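Local coordinates for protein Glp_546_48378_50642 (Giardia intestinalis, PDB 2QVW) that cleaves double-stranded RNA into siRNAs of 21 to 23 base pairs in the RNA interference pathway, at residues S628-F633 with L733-E738; R620-P625 with G741-E746; Y604-G609 with L634-Q639; L24-L29 with Q108-A113. One frame throughout, in Å; residues are numbered along the deposited sequence.

In the fold
Contacts 1, 2 and 3 cluster in the C-terminal RNase III region, and contact 4 lies far off in the N-terminal domain. Contacts 1 and 3 share helix 631-642, their centres about 14 Å apart, and touch where A734 CB meets L637 CD1 at 3.5 Å. Contacts 1 and 2 share helix 737-748, with centres about 12 Å apart. Contact 2 meets contact 3 through L622 and L634. Contacts 1 and 2 lie near the manganese site: the side chain of F743 is about 12 Å from a bound manganese ion, and that of L733 about 10 Å from that of the manganese ligand E651. Contact 4 is centred about 47 Å from contact 1.

Contact 1 of 4, residues S628-F633 with L733-E738; sequences SGTIPF and LACGEE
T630, just before helix 631-642, and F633 in its first turn meet the last turn of helix 718-735 at A734 and its two neighbours. The apolar part of the contact is led by the methyl group of A734, whose CB lies 3.4 Å from F633 CD2, meeting the ring obliquely. With CG of F633 turned anti to the backbone N (chi1 179°), the ring extends from its own helix toward A734. A van der Waals touch joins the methyl CG2 of T630 to SG of C735, 3.5 Å away.

Two backbone carbonyls of the helix end also take part. OG1 of T630 stands 2.8 Å from A734 O; the same threonine carries its methyl on a different branch, so the hydroxyl lies by a carbonyl and the methyl by the sulfur. H570 also approaches A734 O, through a weak hydrogen bond from its NE2. The carbonyl of L733 instead faces the phenyl edge, its O close to the ring plane and 3.6 Å from F633 CE2. An aromatic rim is slightly positive, which would favour this approach weakly.

Helix 718-735 ends here: G736 follows with positive phi and at once occupies the N-cap position of helix 737-748. F633 also meets the ring of Y598, while L733 packs on L650 and L653 of helix 648-669, the helix that carries the manganese ligand E651. The five touching residues are all buried, and the chemistry implies a mainly apolar junction in which carbonyls near a helix C-terminus are met by side-chain groups of the facing helix and the residue just before it.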
loop_
_atom_site.group_PDB
_atom_site.type_symbol
_atom_site.label_atom_id
_atom_site.label_comp_id
_atom_site.label_asym_id
_atom_site.label_seq_id
_atom_site.Cartn_x
_atom_site.Cartn_y
_atom_site.Cartn_z
ATOM N N SER A 628 -29.615 -9.901 -9.492
ATOM C CA SER A 628 -30.908 -10.514 -9.782
ATOM C C SER A 628 -31.119 -11.893 -9.149
ATOM O O SER A 628 -30.187 -12.505 -8.617
ATOM C CB SER A 628 -31.094 -10.622 -11.297
ATOM O OG SER A 628 -30.042 -11.375 -11.871
ATOM N N GLY A 629 -32.364 -12.361 -9.219
ATOM C CA GLY A 629 -32.724 -13.659 -8.683
ATOM C C GLY A 629 -32.058 -13.944 -7.367
ATOM O O GLY A 629 -31.538 -15.031 -7.141
ATOM N N THR A 630 -32.070 -12.957 -6.486
ATOM C CA THR A 630 -31.445 -13.115 -5.184
ATOM C C THR A 630 -32.467 -12.755 -4.108
ATOM O O THR A 630 -32.249 -12.955 -2.911
ATOM C CB THR A 630 -30.214 -12.193 -5.076
ATOM O OG1 THR A 630 -29.301 -12.722 -4.110
ATOM C CG2 THR A 630 -30.625 -10.790 -4.656
ATOM N N ILE A 631 -33.598 -12.245 -4.576
ATOM C CA ILE A 631 -34.705 -11.804 -3.738
ATOM C C ILE A 631 -35.323 -12.838 -2.792
ATOM O O ILE A 631 -35.334 -12.661 -1.572
ATOM C CB ILE A 631 -35.829 -11.232 -4.622
ATOM C CG1 ILE A 631 -35.256 -10.185 -5.583
ATOM C CG2 ILE A 631 -36.874 -10.572 -3.765
ATOM C CD1 ILE A 631 -34.536 -9.065 -4.894
ATOM N N PRO A 632 -35.851 -13.933 -3.347
ATOM C CA PRO A 632 -36.464 -14.953 -2.494
ATOM C C PRO A 632 -35.649 -15.321 -1.260
ATOM O O PRO A 632 -36.187 -15.393 -0.160
ATOM C CB PRO A 632 -36.651 -16.130 -3.455
ATOM C CG PRO A 632 -35.537 -15.943 -4.444
ATOM C CD PRO A 632 -35.624 -14.465 -4.702
ATOM N N PHE A 633 -34.353 -15.543 -1.447
ATOM C CA PHE A 633 -33.474 -15.920 -0.346
ATOM C C PHE A 633 -33.295 -14.777 0.639
ATOM O O PHE A 633 -33.236 -14.984 1.858
ATOM C CB PHE A 633 -32.112 -16.360 -0.890
ATOM C CG PHE A 633 -31.129 -16.752 0.178
ATOM C CD1 PHE A 633 -31.454 -17.716 1.126
ATOM C CD2 PHE A 633 -29.868 -16.167 0.224
ATOM C CE1 PHE A 633 -30.534 -18.088 2.099
ATOM C CE2 PHE A 633 -28.939 -16.535 1.199
ATOM C CZ PHE A 633 -29.275 -17.497 2.135
ATOM N N LEU A 733 -25.275 -11.620 3.370
ATOM C CA LEU A 733 -25.517 -13.052 3.266
ATOM C C LEU A 733 -26.243 -13.506 2.005
ATOM O O LEU A 733 -25.901 -14.532 1.425
ATOM C CB LEU A 733 -26.299 -13.503 4.495
ATOM C CG LEU A 733 -25.469 -13.572 5.773
ATOM C CD1 LEU A 733 -26.369 -13.584 6.989
ATOM C CD2 LEU A 733 -24.615 -14.814 5.727
ATOM N N ALA A 734 -27.245 -12.738 1.589
ATOM C CA ALA A 734 -28.041 -13.077 0.416
ATOM C C ALA A 734 -27.655 -12.363 -0.881
ATOM O O ALA A 734 -27.629 -12.984 -1.942
ATOM C CB ALA A 734 -29.501 -12.827 0.714
ATOM N N CYS A 735 -27.360 -11.067 -0.802
ATOM C CA CYS A 735 -27.000 -10.288 -1.988
ATOM C C CYS A 735 -25.516 -10.107 -2.256
ATOM O O CYS A 735 -25.142 -9.539 -3.281
ATOM C CB CYS A 735 -27.646 -8.910 -1.920
ATOM S SG CYS A 735 -29.414 -8.989 -1.905
ATOM N N GLY A 736 -24.670 -10.567 -1.347
ATOM C CA GLY A 736 -23.246 -10.402 -1.565
ATOM C C GLY A 736 -22.687 -9.202 -0.828
ATOM O O GLY A 736 -23.429 -8.429 -0.235
ATOM N N GLU A 737 -21.374 -9.034 -0.881
ATOM C CA GLU A 737 -20.732 -7.935 -0.179
ATOM C C GLU A 737 -21.015 -6.546 -0.733
ATOM O O GLU A 737 -21.764 -5.795 -0.128
ATOM C CB GLU A 737 -19.220 -8.168 -0.118
ATOM C CG GLU A 737 -18.817 -9.482 0.536
ATOM C CD GLU A 737 -17.391 -9.863 0.220
ATOM O OE1 GLU A 737 -17.074 -10.049 -0.973
ATOM O OE2 GLU A 737 -16.588 -9.975 1.162
ATOM N N GLU A 738 -20.434 -6.200 -1.877
ATOM C CA GLU A 738 -20.624 -4.864 -2.431
ATOM C C GLU A 738 -22.055 -4.357 -2.332
ATOM O O GLU A 738 -22.276 -3.175 -2.063
ATOM C CB GLU A 738 -20.106 -4.783 -3.875
ATOM C CG GLU A 738 -20.929 -5.464 -4.947
ATOM C CD GLU A 738 -20.353 -5.208 -6.342
ATOM O OE1 GLU A 738 -20.249 -4.022 -6.734
ATOM O OE2 GLU A 738 -19.995 -6.183 -7.042
#

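Contact 2 of 4, residues R620-P625 with G741-E746; sequences RSLAVP and GAFVRE
The backbone O of L622, whose side chain meets F743, accepts a hydrogen bond from NE2 of H747, the residue following 741-746. No hydrogen bond joins the two segments themselves, and what passes between them is apolar. One branch of L622 does the touching: CD2 lies 3.8 Å from CE1 of F743, and the two side chains are inclined to each other, the methyl meeting the ring obliquely. The phenyl group is carried toward the loop by a first torsion that sets CG opposite the backbone N (chi1 -178°).

V624 buries more surface than any other residue of the pair of segments, and its two methyls divide the work. CG1 meets CB of A742 at 3.8 Å. CG2 lies over the helix backbone, 4.0 Å from F743 N, and also reaches the aliphatic part of E746, whose CG is 4.1 Å away. E746, an exposed residue bent at its second torsion, meets the valine through this CG. V624 thus sits across successive turns of the helix, touching A742 and E746, four residues apart on the same side; the bond between their backbones, from E746 N to A742 O, is weak at 2.9 Å.

The contact lays the loop between helices 611-620 and 631-642 against helix 737-748. F743 also packs on L728 of helix 718-735, the helix that carries the manganese ligands D722 and E725, while V744 points away from the loop and packs against L658 and L662 of helix 648-669.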
loop_
_atom_site.group_PDB
_atom_site.type_symbol
_atom_site.label_atom_id
_atom_site.label_comp_id
_atom_site.label_asym_id
_atom_site.label_seq_id
_atom_site.Cartn_x
_atom_site.Cartn_y
_atom_site.Cartn_z
ATOM N N ARG A 620 -37.755 -4.073 -1.128
ATOM C CA ARG A 620 -37.821 -3.011 -2.117
ATOM C C ARG A 620 -37.385 -1.648 -1.575
ATOM O O ARG A 620 -37.189 -0.698 -2.336
ATOM C CB ARG A 620 -39.245 -2.937 -2.672
ATOM C CG ARG A 620 -39.777 -4.292 -3.172
ATOM C CD ARG A 620 -41.174 -4.166 -3.766
ATOM N NE ARG A 620 -42.193 -4.871 -2.989
ATOM C CZ ARG A 620 -42.455 -4.644 -1.705
ATOM N NH1 ARG A 620 -41.769 -3.727 -1.035
ATOM N NH2 ARG A 620 -43.415 -5.326 -1.091
ATOM N N SER A 621 -37.209 -1.561 -0.261
ATOM C CA SER A 621 -36.812 -0.309 0.371
ATOM C C SER A 621 -35.308 -0.221 0.589
ATOM O O SER A 621 -34.862 0.352 1.582
ATOM C CB SER A 621 -37.523 -0.163 1.718
ATOM O OG SER A 621 -38.927 -0.324 1.590
ATOM N N LEU A 622 -34.529 -0.774 -0.335
ATOM C CA LEU A 622 -33.075 -0.761 -0.193
ATOM C C LEU A 622 -32.366 0.336 -0.978
ATOM O O LEU A 622 -31.192 0.628 -0.723
ATOM C CB LEU A 622 -32.492 -2.123 -0.585
ATOM C CG LEU A 622 -33.038 -3.315 0.206
ATOM C CD1 LEU A 622 -32.310 -4.591 -0.193
ATOM C CD2 LEU A 622 -32.876 -3.057 1.691
ATOM N N ALA A 623 -33.072 0.947 -1.926
ATOM C CA ALA A 623 -32.491 2.016 -2.739
ATOM C C ALA A 623 -31.151 1.570 -3.310
ATOM O O ALA A 623 -30.304 2.393 -3.662
ATOM C CB ALA A 623 -32.310 3.273 -1.894
ATOM N N VAL A 624 -30.970 0.253 -3.394
ATOM C CA VAL A 624 -29.738 -0.331 -3.913
ATOM C C VAL A 624 -29.992 -1.521 -4.831
ATOM O O VAL A 624 -30.758 -2.426 -4.503
ATOM C CB VAL A 624 -28.814 -0.767 -2.761
ATOM C CG1 VAL A 624 -27.657 -1.596 -3.304
ATOM C CG2 VAL A 624 -28.290 0.465 -2.028
ATOM N N PRO A 625 -29.335 -1.526 -5.998
ATOM C CA PRO A 625 -29.442 -2.571 -7.018
ATOM C C PRO A 625 -28.694 -3.847 -6.649
ATOM O O PRO A 625 -27.484 -3.953 -6.849
ATOM C CB PRO A 625 -28.843 -1.902 -8.244
ATOM C CG PRO A 625 -27.744 -1.088 -7.643
ATOM C CD PRO A 625 -28.432 -0.453 -6.452
ATOM N N GLY A 741 -22.317 -3.157 0.864
ATOM C CA GLY A 741 -21.441 -2.009 0.936
ATOM C C GLY A 741 -22.115 -0.750 0.444
ATOM O O GLY A 741 -21.922 0.324 1.014
ATOM N N ALA A 742 -22.896 -0.874 -0.626
ATOM C CA ALA A 742 -23.615 0.274 -1.188
ATOM C C ALA A 742 -24.718 0.664 -0.213
ATOM O O ALA A 742 -25.067 1.832 -0.073
ATOM C CB ALA A 742 -24.215 -0.090 -2.544
ATOM N N PHE A 743 -25.257 -0.349 0.452
ATOM C CA PHE A 743 -26.306 -0.172 1.437
ATOM C C PHE A 743 -25.770 0.751 2.519
ATOM O O PHE A 743 -26.444 1.681 2.954
ATOM C CB PHE A 743 -26.666 -1.531 2.042
ATOM C CG PHE A 743 -27.775 -1.477 3.050
ATOM C CD1 PHE A 743 -29.089 -1.231 2.656
ATOM C CD2 PHE A 743 -27.512 -1.675 4.395
ATOM C CE1 PHE A 743 -30.125 -1.183 3.594
ATOM C CE2 PHE A 743 -28.538 -1.628 5.339
ATOM C CZ PHE A 743 -29.846 -1.381 4.934
ATOM N N VAL A 744 -24.539 0.483 2.936
ATOM C CA VAL A 744 -23.877 1.256 3.971
ATOM C C VAL A 744 -23.555 2.692 3.555
ATOM O O VAL A 744 -23.815 3.624 4.314
ATOM C CB VAL A 744 -22.574 0.546 4.420
ATOM C CG1 VAL A 744 -21.783 1.429 5.368
ATOM C CG2 VAL A 744 -22.910 -0.759 5.097
ATOM N N ARG A 745 -22.999 2.882 2.359
ATOM C CA ARG A 745 -22.646 4.229 1.896
ATOM C C ARG A 745 -23.860 5.057 1.491
ATOM O O ARG A 745 -23.775 6.274 1.324
ATOM C CB ARG A 745 -21.674 4.168 0.710
ATOM C CG ARG A 745 -22.289 3.735 -0.612
ATOM C CD ARG A 745 -21.667 4.520 -1.758
ATOM N NE ARG A 745 -22.062 4.011 -3.073
ATOM C CZ ARG A 745 -21.579 2.901 -3.638
ATOM N NH1 ARG A 745 -20.669 2.160 -3.012
ATOM N NH2 ARG A 745 -22.003 2.527 -4.839
ATOM N N GLU A 746 -24.991 4.387 1.328
ATOM C CA GLU A 746 -26.213 5.066 0.937
ATOM C C GLU A 746 -27.023 5.492 2.136
ATOM O O GLU A 746 -27.560 6.595 2.166
ATOM C CB GLU A 746 -27.073 4.157 0.057
ATOM C CG GLU A 746 -26.676 4.169 -1.401
ATOM C CD GLU A 746 -26.885 5.531 -2.033
ATOM O OE1 GLU A 746 -28.036 6.020 -2.007
ATOM O OE2 GLU A 746 -25.905 6.114 -2.556
#

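Contact 3 of 4, residues Y604-G609 with L634-Q639; sequences YESSGG and LIRLLQ
R636, on helix 631-642 of the C-terminal RNase III region, reaches out to the loop that links helices 591-602 and 611-620 and meets Y604 and S606 there. Its chain leaves the helix with a bend at chi2 (-70°) and then runs extended, which sets the guanidinium group against the loop backbone. The two planes are nearly perpendicular, at 85°, with the arginine's NH1 at the edge of the tyrosine ring, 3.7 Å from Y604 CD2. Over one face of the guanidinium lies CB of the same tyrosine.

From helix 631-642 the arginine reaches back past helix 611-620 to the loop that precedes that helix. NH2 lies near Y604 O, at a separation too short to interpret, and makes a weak hydrogen bond to L602 O at the end of helix 591-602. NH1 is modelled close to S606 N, but both are donors and form no hydrogen bond, and the fit of NH1 against S606 is doubtful in detail. One turn further along the helix, Q639 extends its amide beside the same serine, with NE2 4.1 Å from S606 CB, and also packs against H612 and A615 of helix 611-620.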
loop_
_atom_site.group_PDB
_atom_site.type_symbol
_atom_site.label_atom_id
_atom_site.label_comp_id
_atom_site.label_asym_id
_atom_site.label_seq_id
_atom_site.Cartn_x
_atom_site.Cartn_y
_atom_site.Cartn_z
ATOM N N TYR A 604 -38.094 -24.136 3.202
ATOM C CA TYR A 604 -38.876 -23.870 4.395
ATOM C C TYR A 604 -40.200 -23.287 3.901
ATOM O O TYR A 604 -40.257 -22.655 2.845
ATOM C CB TYR A 604 -38.190 -22.875 5.338
ATOM C CG TYR A 604 -38.991 -22.704 6.610
ATOM C CD1 TYR A 604 -38.894 -23.633 7.645
ATOM C CD2 TYR A 604 -39.945 -21.688 6.727
ATOM C CE1 TYR A 604 -39.732 -23.561 8.758
ATOM C CE2 TYR A 604 -40.790 -21.610 7.834
ATOM C CZ TYR A 604 -40.680 -22.549 8.844
ATOM O OH TYR A 604 -41.527 -22.488 9.929
ATOM N N GLU A 605 -41.260 -23.509 4.669
ATOM C CA GLU A 605 -42.594 -23.041 4.317
ATOM C C GLU A 605 -42.881 -21.693 4.956
ATOM O O GLU A 605 -43.338 -21.631 6.097
ATOM C CB GLU A 605 -43.627 -24.064 4.792
ATOM C CG GLU A 605 -43.428 -25.484 4.239
ATOM C CD GLU A 605 -41.996 -26.013 4.388
ATOM O OE1 GLU A 605 -41.439 -25.956 5.511
ATOM O OE2 GLU A 605 -41.436 -26.493 3.375
ATOM N N SER A 606 -42.618 -20.617 4.221
ATOM C CA SER A 606 -42.844 -19.270 4.737
ATOM C C SER A 606 -44.217 -19.166 5.384
ATOM O O SER A 606 -45.234 -19.396 4.728
ATOM C CB SER A 606 -42.731 -18.237 3.611
ATOM O OG SER A 606 -43.781 -18.380 2.668
ATOM N N SER A 607 -44.243 -18.825 6.669
ATOM C CA SER A 607 -45.502 -18.693 7.396
ATOM C C SER A 607 -46.196 -17.368 7.069
ATOM O O SER A 607 -47.136 -16.969 7.755
ATOM C CB SER A 607 -45.253 -18.778 8.901
ATOM O OG SER A 607 -44.443 -17.702 9.333
ATOM N N GLY A 608 -45.715 -16.707 6.014
ATOM C CA GLY A 608 -46.249 -15.429 5.551
ATOM C C GLY A 608 -47.437 -14.753 6.227
ATOM O O GLY A 608 -48.585 -15.150 6.021
ATOM N N GLY A 609 -47.166 -13.707 7.009
ATOM C CA GLY A 609 -48.233 -12.988 7.691
ATOM C C GLY A 609 -47.968 -11.494 7.804
ATOM O O GLY A 609 -48.738 -10.671 7.299
ATOM N N LEU A 634 -33.207 -13.569 0.095
ATOM C CA LEU A 634 -33.038 -12.369 0.908
ATOM C C LEU A 634 -34.204 -12.244 1.883
ATOM O O LEU A 634 -34.007 -12.055 3.087
ATOM C CB LEU A 634 -32.967 -11.133 0.000
ATOM C CG LEU A 634 -32.918 -9.750 0.651
ATOM C CD1 LEU A 634 -31.900 -9.747 1.774
ATOM C CD2 LEU A 634 -32.569 -8.703 -0.402
ATOM N N ILE A 635 -35.415 -12.377 1.344
ATOM C CA ILE A 635 -36.641 -12.280 2.134
ATOM C C ILE A 635 -36.589 -13.236 3.319
ATOM O O ILE A 635 -36.946 -12.885 4.440
ATOM C CB ILE A 635 -37.894 -12.626 1.279
ATOM C CG1 ILE A 635 -37.779 -12.006 -0.122
ATOM C CG2 ILE A 635 -39.153 -12.122 1.988
ATOM C CD1 ILE A 635 -37.721 -10.486 -0.130
ATOM N N ARG A 636 -36.151 -14.459 3.058
ATOM C CA ARG A 636 -36.043 -15.442 4.112
ATOM C C ARG A 636 -35.172 -14.853 5.206
ATOM O O ARG A 636 -35.605 -14.729 6.360
ATOM C CB ARG A 636 -35.394 -16.714 3.581
ATOM C CG ARG A 636 -36.244 -17.512 2.616
ATOM C CD ARG A 636 -37.440 -18.175 3.308
ATOM N NE ARG A 636 -38.113 -19.118 2.410
ATOM C CZ ARG A 636 -39.287 -19.699 2.658
ATOM N NH1 ARG A 636 -39.937 -19.439 3.789
ATOM N NH2 ARG A 636 -39.811 -20.542 1.771
ATOM N N LEU A 637 -33.947 -14.478 4.823
ATOM C CA LEU A 637 -32.974 -13.910 5.748
ATOM C C LEU A 637 -33.465 -12.659 6.446
ATOM O O LEU A 637 -32.878 -12.221 7.420
ATOM C CB LEU A 637 -31.666 -13.621 5.019
ATOM C CG LEU A 637 -30.983 -14.869 4.438
ATOM C CD1 LEU A 637 -29.675 -14.469 3.773
ATOM C CD2 LEU A 637 -30.719 -15.897 5.544
ATOM N N LEU A 638 -34.552 -12.084 5.949
ATOM C CA LEU A 638 -35.113 -10.887 6.564
ATOM C C LEU A 638 -36.109 -11.251 7.667
ATOM O O LEU A 638 -36.088 -10.661 8.746
ATOM C CB LEU A 638 -35.789 -10.007 5.511
ATOM C CG LEU A 638 -34.846 -9.219 4.595
ATOM C CD1 LEU A 638 -35.659 -8.451 3.569
ATOM C CD2 LEU A 638 -34.006 -8.258 5.425
ATOM N N GLN A 639 -36.975 -12.222 7.403
ATOM C CA GLN A 639 -37.938 -12.642 8.409
ATOM C C GLN A 639 -37.154 -13.033 9.639
ATOM O O GLN A 639 -37.490 -12.662 10.759
ATOM C CB GLN A 639 -38.735 -13.859 7.942
ATOM C CG GLN A 639 -39.462 -13.690 6.637
ATOM C CD GLN A 639 -40.334 -14.888 6.322
ATOM O OE1 GLN A 639 -41.224 -15.242 7.097
ATOM N NE2 GLN A 639 -40.086 -15.521 5.183
#

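Contact 4 of 4, residues L24-L29 with Q108-A113; sequences LLDTHL and QFATLA
L24, T111, D26 and A110 bury the most surface here; L24 lies in a short antiparallel ladder, and D26, T111 and A110 lie just beyond its end. L24 pairs with A113 in both directions: its N donates to A113 O at 3.2 Å and its O accepts from A113 N at 3.3 Å.

The next pair, L25 with L112, is non-hydrogen-bonded. Their side chains leave the same sheet face side by side, and CD2 of L25 comes 3.5 Å from CB of L112. This ladder joins strand 18-25 to strand 112-117, an edge strand of the antiparallel sheet in the N-terminal domain, generally called the platform of this Dicer. The face bearing L25 and L112 is covered by I274 of helix 267-284, on which A110 also packs; the other is packed by helix 60-77, with V66 and Q70 against A113.

At D26 the first strand turns out of the sheet, yet the pairing with T111 goes on. D26 N donates to T111 O at 3.3 Å, and the return bond goes to the side chain in place of the main-chain carbonyl, with T111 N 2.7 Å from D26 OD1. With CG between the backbone N and the carbonyl carbon (chi1 74°), the carboxylate stays close to the chain, where OD1 meets T111 N. The other oxygen, OD2, lies 3.5 Å from T111 OG1, the two side chains crossing at about a right angle. OD1 is gripped twice, since T27 OG1 donates to it at 2.9 Å, and the two donors come from opposite faces of the carboxylate plane. The methyl of A110 sits beside this pair, its CB 4.0 Å from T27 OG1.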
loop_
_atom_site.group_PDB
_atom_site.type_symbol
_atom_site.label_atom_id
_atom_site.label_comp_id
_atom_site.label_asym_id
_atom_site.label_seq_id
_atom_site.Cartn_x
_atom_site.Cartn_y
_atom_site.Cartn_z
ATOM N N LEU A 24 12.436 8.042 -19.030
ATOM C CA LEU A 24 12.294 6.818 -19.801
ATOM C C LEU A 24 12.984 5.678 -19.071
ATOM O O LEU A 24 14.191 5.715 -18.842
ATOM C CB LEU A 24 12.917 7.005 -21.184
ATOM C CG LEU A 24 12.356 8.201 -21.965
ATOM C CD1 LEU A 24 13.121 8.391 -23.261
ATOM C CD2 LEU A 24 10.873 7.977 -22.232
ATOM N N LEU A 25 12.208 4.671 -18.695
ATOM C CA LEU A 25 12.746 3.514 -18.003
ATOM C C LEU A 25 12.593 2.289 -18.873
ATOM O O LEU A 25 11.588 2.125 -19.557
ATOM C CB LEU A 25 12.009 3.286 -16.695
ATOM C CG LEU A 25 12.315 4.280 -15.588
ATOM C CD1 LEU A 25 11.591 3.855 -14.327
ATOM C CD2 LEU A 25 13.814 4.324 -15.350
ATOM N N ASP A 26 13.594 1.423 -18.839
ATOM C CA ASP A 26 13.559 0.203 -19.622
ATOM C C ASP A 26 12.872 -0.890 -18.830
ATOM O O ASP A 26 12.932 -2.053 -19.205
ATOM C CB ASP A 26 14.979 -0.240 -19.967
ATOM C CG ASP A 26 15.713 -0.830 -18.778
ATOM O OD1 ASP A 26 15.542 -0.312 -17.651
ATOM O OD2 ASP A 26 16.476 -1.803 -18.975
ATOM N N THR A 27 12.219 -0.523 -17.734
ATOM C CA THR A 27 11.550 -1.518 -16.907
ATOM C C THR A 27 10.172 -1.074 -16.422
ATOM O O THR A 27 9.857 0.122 -16.416
ATOM C CB THR A 27 12.405 -1.879 -15.676
ATOM O OG1 THR A 27 13.788 -1.904 -16.040
ATOM C CG2 THR A 27 12.028 -3.249 -15.168
ATOM N N HIS A 28 9.362 -2.055 -16.017
ATOM C CA HIS A 28 8.006 -1.815 -15.513
ATOM C C HIS A 28 8.010 -1.697 -13.997
ATOM O O HIS A 28 8.218 -2.674 -13.286
ATOM C CB HIS A 28 7.073 -2.963 -15.916
ATOM C CG HIS A 28 6.965 -3.170 -17.396
ATOM N ND1 HIS A 28 6.277 -2.304 -18.222
ATOM C CD2 HIS A 28 7.466 -4.139 -18.200
ATOM C CE1 HIS A 28 6.361 -2.732 -19.470
ATOM N NE2 HIS A 28 7.077 -3.844 -19.483
ATOM N N LEU A 29 7.772 -0.490 -13.505
ATOM C CA LEU A 29 7.745 -0.242 -12.067
ATOM C C LEU A 29 6.452 0.482 -11.692
ATOM O O LEU A 29 6.463 1.410 -10.879
ATOM C CB LEU A 29 8.943 0.621 -11.658
ATOM C CG LEU A 29 10.339 0.134 -12.047
ATOM C CD1 LEU A 29 11.363 1.176 -11.647
ATOM C CD2 LEU A 29 10.633 -1.195 -11.376
ATOM N N GLN A 108 19.047 -7.205 -12.636
ATOM C CA GLN A 108 19.110 -6.051 -13.521
ATOM C C GLN A 108 19.201 -4.716 -12.787
ATOM O O GLN A 108 19.089 -4.653 -11.560
ATOM C CB GLN A 108 17.886 -6.029 -14.433
ATOM C CG GLN A 108 17.639 -7.331 -15.187
ATOM C CD GLN A 108 16.430 -7.250 -16.119
ATOM O OE1 GLN A 108 15.307 -6.971 -15.682
ATOM N NE2 GLN A 108 16.660 -7.491 -17.410
ATOM N N PHE A 109 19.419 -3.654 -13.561
ATOM C CA PHE A 109 19.507 -2.294 -13.039
ATOM C C PHE A 109 18.881 -1.370 -14.076
ATOM O O PHE A 109 19.463 -1.109 -15.123
ATOM C CB PHE A 109 20.967 -1.902 -12.777
ATOM C CG PHE A 109 21.533 -2.481 -11.501
ATOM C CD1 PHE A 109 21.030 -2.099 -10.261
ATOM C CD2 PHE A 109 22.577 -3.408 -11.538
ATOM C CE1 PHE A 109 21.557 -2.632 -9.075
ATOM C CE2 PHE A 109 23.111 -3.948 -10.356
ATOM C CZ PHE A 109 22.598 -3.559 -9.126
ATOM N N ALA A 110 17.681 -0.894 -13.774
ATOM C CA ALA A 110 16.950 -0.013 -14.665
ATOM C C ALA A 110 17.845 0.971 -15.393
ATOM O O ALA A 110 18.878 1.395 -14.887
ATOM C CB ALA A 110 15.881 0.748 -13.887
ATOM N N THR A 111 17.426 1.327 -16.596
ATOM C CA THR A 111 18.147 2.274 -17.425
ATOM C C THR A 111 17.241 3.491 -17.522
ATOM O O THR A 111 16.069 3.364 -17.877
ATOM C CB THR A 111 18.368 1.698 -18.821
ATOM O OG1 THR A 111 19.117 0.485 -18.718
ATOM C CG2 THR A 111 19.120 2.673 -19.689
ATOM N N LEU A 112 17.773 4.665 -17.206
ATOM C CA LEU A 112 16.971 5.880 -17.253
ATOM C C LEU A 112 17.569 7.042 -18.047
ATOM O O LEU A 112 18.777 7.240 -18.053
ATOM C CB LEU A 112 16.634 6.341 -15.825
ATOM C CG LEU A 112 17.700 6.535 -14.746
ATOM C CD1 LEU A 112 17.093 7.247 -13.555
ATOM C CD2 LEU A 112 18.252 5.196 -14.318
ATOM N N ALA A 113 16.702 7.800 -18.717
ATOM C CA ALA A 113 17.103 8.964 -19.516
ATOM C C ALA A 113 16.094 10.102 -19.313
ATOM O O ALA A 113 14.902 9.936 -19.557
ATOM C CB ALA A 113 17.176 8.591 -20.989
#